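Local coordinates for sugar-binding transport ATP-binding protein (Pyrococcus horikoshii, PDB 1V43) that probably hydrolyses ATP to power sugar uptake, serving as the ATP-binding cassette subunit of an ABC sugar transporter, at residues Met9-Leu14 / Asn31-Asp36; Lys13-Thr18 / Arg67-Asp72. All coordinates share one frame; numbering follows the deposited sequence.

Interaction 1 (Met9-Leu14 / Asn31-Asp36)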
# COMPACT_ATOMS: atom_id res chain seq x y z
N MET A 9 -4.05 20.66 27.63
CA MET A 9 -2.86 20.06 27.02
C MET A 9 -2.12 19.40 28.19
O MET A 9 -1.51 20.07 29.02
CB MET A 9 -1.99 21.12 26.34
CG MET A 9 -2.67 21.80 25.14
SD MET A 9 -1.62 22.92 24.14
CE MET A 9 -1.82 24.47 25.04
N VAL A 10 -2.20 18.07 28.26
CA VAL A 10 -1.58 17.32 29.34
C VAL A 10 -0.36 16.47 28.96
O VAL A 10 -0.43 15.54 28.14
CB VAL A 10 -2.64 16.40 30.00
CG1 VAL A 10 -2.02 15.57 31.10
CG2 VAL A 10 -3.78 17.25 30.55
N GLU A 11 0.78 16.80 29.56
CA GLU A 11 1.99 16.06 29.30
C GLU A 11 1.88 14.69 29.97
O GLU A 11 1.40 14.60 31.10
CB GLU A 11 3.21 16.79 29.86
CG GLU A 11 4.47 15.97 29.79
CD GLU A 11 5.69 16.76 30.20
OE1 GLU A 11 5.99 17.75 29.50
OE2 GLU A 11 6.33 16.40 31.22
N VAL A 12 2.31 13.64 29.27
CA VAL A 12 2.27 12.28 29.80
C VAL A 12 3.67 11.69 29.91
O VAL A 12 4.44 11.67 28.94
CB VAL A 12 1.41 11.36 28.89
CG1 VAL A 12 1.46 9.93 29.42
CG2 VAL A 12 -0.02 11.84 28.88
N LYS A 13 4.00 11.20 31.10
CA LYS A 13 5.31 10.59 31.34
C LYS A 13 5.19 9.12 31.66
O LYS A 13 4.40 8.73 32.52
CB LYS A 13 6.02 11.22 32.54
CG LYS A 13 6.43 12.67 32.46
CD LYS A 13 7.05 13.04 33.80
CE LYS A 13 7.26 14.53 33.96
NZ LYS A 13 5.97 15.24 33.91
N LEU A 14 5.96 8.29 30.98
CA LEU A 14 5.97 6.87 31.27
C LEU A 14 7.38 6.66 31.86
O LEU A 14 8.37 6.93 31.19
CB LEU A 14 5.76 6.05 29.99
CG LEU A 14 4.53 6.37 29.11
CD1 LEU A 14 4.51 5.37 27.94
CD2 LEU A 14 3.24 6.25 29.91
N ASN A 31 10.77 4.38 28.66
CA ASN A 31 10.90 5.71 29.20
C ASN A 31 10.47 6.67 28.09
O ASN A 31 11.06 6.71 27.01
CB ASN A 31 12.34 5.97 29.65
CG ASN A 31 12.63 5.30 30.99
OD1 ASN A 31 13.31 4.28 31.05
ND2 ASN A 31 12.09 5.87 32.06
N LEU A 32 9.40 7.41 28.36
CA LEU A 32 8.85 8.30 27.36
C LEU A 32 8.18 9.52 27.94
O LEU A 32 7.40 9.42 28.89
CB LEU A 32 7.80 7.53 26.55
CG LEU A 32 7.88 7.41 25.04
CD1 LEU A 32 6.62 6.72 24.52
CD2 LEU A 32 8.02 8.79 24.45
N THR A 33 8.48 10.68 27.37
CA THR A 33 7.84 11.92 27.79
C THR A 33 7.03 12.43 26.60
O THR A 33 7.59 12.96 25.64
CB THR A 33 8.87 12.97 28.23
OG1 THR A 33 9.62 12.48 29.34
CG2 THR A 33 8.17 14.24 28.64
N ILE A 34 5.72 12.22 26.66
CA ILE A 34 4.79 12.63 25.62
C ILE A 34 4.36 14.08 25.87
O ILE A 34 3.67 14.36 26.84
CB ILE A 34 3.58 11.69 25.62
CG1 ILE A 34 4.09 10.27 25.33
CG2 ILE A 34 2.59 12.08 24.55
CD1 ILE A 34 3.17 9.18 25.73
N LYS A 35 4.76 14.98 24.98
CA LYS A 35 4.46 16.40 25.16
C LYS A 35 2.99 16.78 25.15
O LYS A 35 2.18 16.19 24.43
CB LYS A 35 5.26 17.24 24.15
CG LYS A 35 6.79 16.99 24.25
CD LYS A 35 7.62 17.82 23.28
CE LYS A 35 9.07 17.31 23.24
NZ LYS A 35 9.93 18.12 22.33
N ASP A 36 2.64 17.75 26.00
CA ASP A 36 1.27 18.21 26.10
C ASP A 36 0.79 18.68 24.73
O ASP A 36 1.42 19.49 24.08
CB ASP A 36 1.13 19.35 27.11
CG ASP A 36 1.97 20.57 26.75
OD1 ASP A 36 3.22 20.44 26.72
OD2 ASP A 36 1.39 21.64 26.48
O HOH W 1 5.13 18.85 27.30
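Val12 and Ile34 lie side by side and point the same way, Val12 CB 3.9 Å from Ile34 CB, while CG1 of the valine meets CD1 of the isoleucine farther out. Leu14 and Leu32 repeat this side-by-side setting two residues along, CD1 of Leu14 resting 4.2 Å from CB of Leu32. Branched and bulky aliphatic chains suit this face because it is buried: Leu40 of strand 39-43 packs on both Leu32 and Ile34, and Ile196 adds to the cover of Ile34. The two strands form a beta hairpin of the antiparallel sheet in the ABC ATPase domain. Both aliphatic pairs are hydrogen-bonded pairs; Ile34 N to Val12 O is 2.7 Å, and Leu14 N to Leu32 O is nearly straight at 172°.

The face of Lys13 and Thr33 is polar instead. Chi1 of -61° sets Thr33 OG1 beside the backbone N and swings CG2 anti to it, and this methyl comes 3.8 Å from Glu11 OE2. The same OE2 takes a salt bridge from Lys13 NZ at 3.0 Å, received on the anti side of the carboxylate, so one end of Glu11 is tied down within its own segment. Its OE1 accepts from a water that also donates to Asp36 OD1, a bridge that probably eases the nearness of two acids. Beyond the paired strands, Asp36 CB packs 3.3 Å from Met9 O, and its OD2 lies beside Met9 CB.

Interaction 2 (Lys13-Thr18 / Arg67-Asp72)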
# COMPACT_ATOMS: atom_id res chain seq x y z
N LYS A 13 4.00 11.20 31.10
CA LYS A 13 5.31 10.59 31.34
C LYS A 13 5.19 9.12 31.66
O LYS A 13 4.40 8.73 32.52
CB LYS A 13 6.02 11.22 32.54
CG LYS A 13 6.43 12.67 32.46
CD LYS A 13 7.05 13.04 33.80
CE LYS A 13 7.26 14.53 33.96
NZ LYS A 13 5.97 15.24 33.91
N LEU A 14 5.96 8.29 30.98
CA LEU A 14 5.97 6.87 31.27
C LEU A 14 7.38 6.66 31.86
O LEU A 14 8.37 6.93 31.19
CB LEU A 14 5.76 6.05 29.99
CG LEU A 14 4.53 6.37 29.11
CD1 LEU A 14 4.51 5.37 27.94
CD2 LEU A 14 3.24 6.25 29.91
N GLU A 15 7.46 6.20 33.10
CA GLU A 15 8.78 6.02 33.74
C GLU A 15 9.13 4.59 34.01
O GLU A 15 8.41 3.91 34.74
CB GLU A 15 8.87 6.71 35.10
CG GLU A 15 8.58 8.18 35.14
CD GLU A 15 9.17 8.82 36.39
OE1 GLU A 15 9.14 8.19 37.48
OE2 GLU A 15 9.67 9.95 36.28
N ASN A 16 10.25 4.15 33.44
CA ASN A 16 10.72 2.79 33.62
C ASN A 16 9.56 1.82 33.63
O ASN A 16 9.46 0.96 34.50
CB ASN A 16 11.51 2.67 34.93
CG ASN A 16 12.22 1.33 35.07
OD1 ASN A 16 11.59 0.29 35.29
ND2 ASN A 16 13.54 1.36 34.93
N LEU A 17 8.67 1.98 32.65
CA LEU A 17 7.49 1.12 32.53
C LEU A 17 7.86 -0.24 31.98
O LEU A 17 8.46 -0.35 30.90
CB LEU A 17 6.46 1.74 31.58
CG LEU A 17 5.11 2.28 32.03
CD1 LEU A 17 4.14 2.20 30.84
CD2 LEU A 17 4.56 1.50 33.20
N THR A 18 7.49 -1.28 32.71
CA THR A 18 7.74 -2.64 32.29
C THR A 18 6.47 -3.45 32.51
O THR A 18 5.70 -3.19 33.44
CB THR A 18 8.87 -3.30 33.12
OG1 THR A 18 10.13 -2.69 32.81
CG2 THR A 18 8.94 -4.78 32.83
N ARG A 67 6.06 3.87 36.54
CA ARG A 67 5.04 4.84 36.89
C ARG A 67 4.53 5.57 35.64
O ARG A 67 5.27 5.72 34.66
CB ARG A 67 5.68 5.83 37.84
CG ARG A 67 4.80 6.47 38.85
CD ARG A 67 5.67 7.35 39.74
NE ARG A 67 6.57 6.55 40.56
CZ ARG A 67 6.18 5.89 41.64
NH1 ARG A 67 4.92 5.95 42.03
NH2 ARG A 67 7.06 5.18 42.35
N ILE A 68 3.28 6.01 35.69
CA ILE A 68 2.66 6.75 34.59
C ILE A 68 2.10 8.06 35.16
O ILE A 68 1.25 8.03 36.05
CB ILE A 68 1.49 5.97 33.94
CG1 ILE A 68 1.99 4.65 33.35
CG2 ILE A 68 0.82 6.82 32.88
CD1 ILE A 68 0.85 3.71 32.93
N TYR A 69 2.57 9.19 34.66
CA TYR A 69 2.07 10.48 35.13
C TYR A 69 1.26 11.19 34.04
O TYR A 69 1.53 11.01 32.86
CB TYR A 69 3.22 11.43 35.53
CG TYR A 69 4.01 11.09 36.77
CD1 TYR A 69 5.23 10.41 36.70
CD2 TYR A 69 3.57 11.52 38.03
CE1 TYR A 69 5.98 10.16 37.83
CE2 TYR A 69 4.32 11.27 39.18
CZ TYR A 69 5.53 10.59 39.07
OH TYR A 69 6.27 10.36 40.20
N PHE A 70 0.26 11.95 34.46
CA PHE A 70 -0.56 12.80 33.59
C PHE A 70 -0.35 14.10 34.33
O PHE A 70 -0.80 14.23 35.47
CB PHE A 70 -2.06 12.45 33.65
CG PHE A 70 -2.45 11.29 32.78
CD1 PHE A 70 -3.79 10.97 32.59
CD2 PHE A 70 -1.47 10.49 32.15
CE1 PHE A 70 -4.17 9.89 31.80
CE2 PHE A 70 -1.84 9.41 31.36
CZ PHE A 70 -3.19 9.10 31.18
N GLY A 71 0.34 15.06 33.72
CA GLY A 71 0.62 16.29 34.44
C GLY A 71 1.47 15.87 35.63
O GLY A 71 2.38 15.06 35.47
N ASP A 72 1.18 16.38 36.82
CA ASP A 72 1.94 16.01 38.00
C ASP A 72 1.31 14.84 38.74
O ASP A 72 1.86 14.34 39.71
CB ASP A 72 2.04 17.18 38.97
CG ASP A 72 2.85 18.32 38.41
OD1 ASP A 72 4.02 18.08 38.05
OD2 ASP A 72 2.32 19.46 38.34
O HOH W 2 3.50 14.16 32.99
O HOH W 3 5.40 14.91 36.78
O HOH W 4 9.15 5.70 39.15
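Tyr69 turns the edge of its ring to the carboxylate of Glu15: Tyr69 CE1 lies 3.7 Å from Glu15 OE1, with the acid near the ring plane and the two flat groups almost perpendicular, 85° apart. A negatively charged group suits the rim of an aromatic ring: the ring hydrogens there carry a slight positive charge, which probably favours the acid. Beyond the ring edge, Glu15 OE1 stands 4.3 Å from Arg67 NE, too far for a salt bridge; a water joins them, donating to OE1 and accepting from NE. The guanidinium finds its direct ionic partner in Asp74, through NH1.

These polar chains share one face of an antiparallel sheet in the ABC ATPase domain, where strand 12-21 runs between strands 24-34 and 65-70. Glu15 N to Arg67 O, at 2.7 Å and 173°, is one of four backbone bonds joining the strands. Asn16 and Leu17 together face Leu30, a G1 beta bulge at the corner after Glu15.

On the buried face Leu14 and Ile68 lie side by side, pointing the same way, with Leu14 CD2 3.9 Å from Ile68 CG2. Leu17, past the corner, crosses Ile68 at an angle and brings Leu17 CD2 to 4.1 Å from Ile68 CG1. Leucines suit these positions because helix 50-58 covers them, Thr53 and Ile57 touching Leu14 and Met56 touching Leu17.

At the other end two waters link Lys13 NZ to Gly71 O, one of them 2.8 Å from Lys13 NZ and 2.9 Å from Gly71 O. The direct ionic partner of Lys13 is Glu11.

Interactions 1 and 2 flank strand 12-21 on its two edges, binding it to 24-34 and 65-70 within one antiparallel sheet, and they share Lys13 and Leu14. These residues alternate roles: Leu14 belongs to a hydrogen-bonded pair in interaction 1 and a non-hydrogen-bonded pair in interaction 2, whereas Lys13 does the reverse. Each contact has a buried aliphatic face and a more polar, exposed one. Shared Leu14 packs on helix 50-58, whose first turn carries ATP-binding residues Lys50 to Thr52; interaction 1 adds Leu32 and Ile34 on strand 39-43, and Ile34 also on strand 194-199, while interaction 2 adds Leu17 on the helix. On the polar side, interaction 1 uses a methyl and water-bridged acids, interaction 2 an aromatic ring and a water-separated acid-arginine pair.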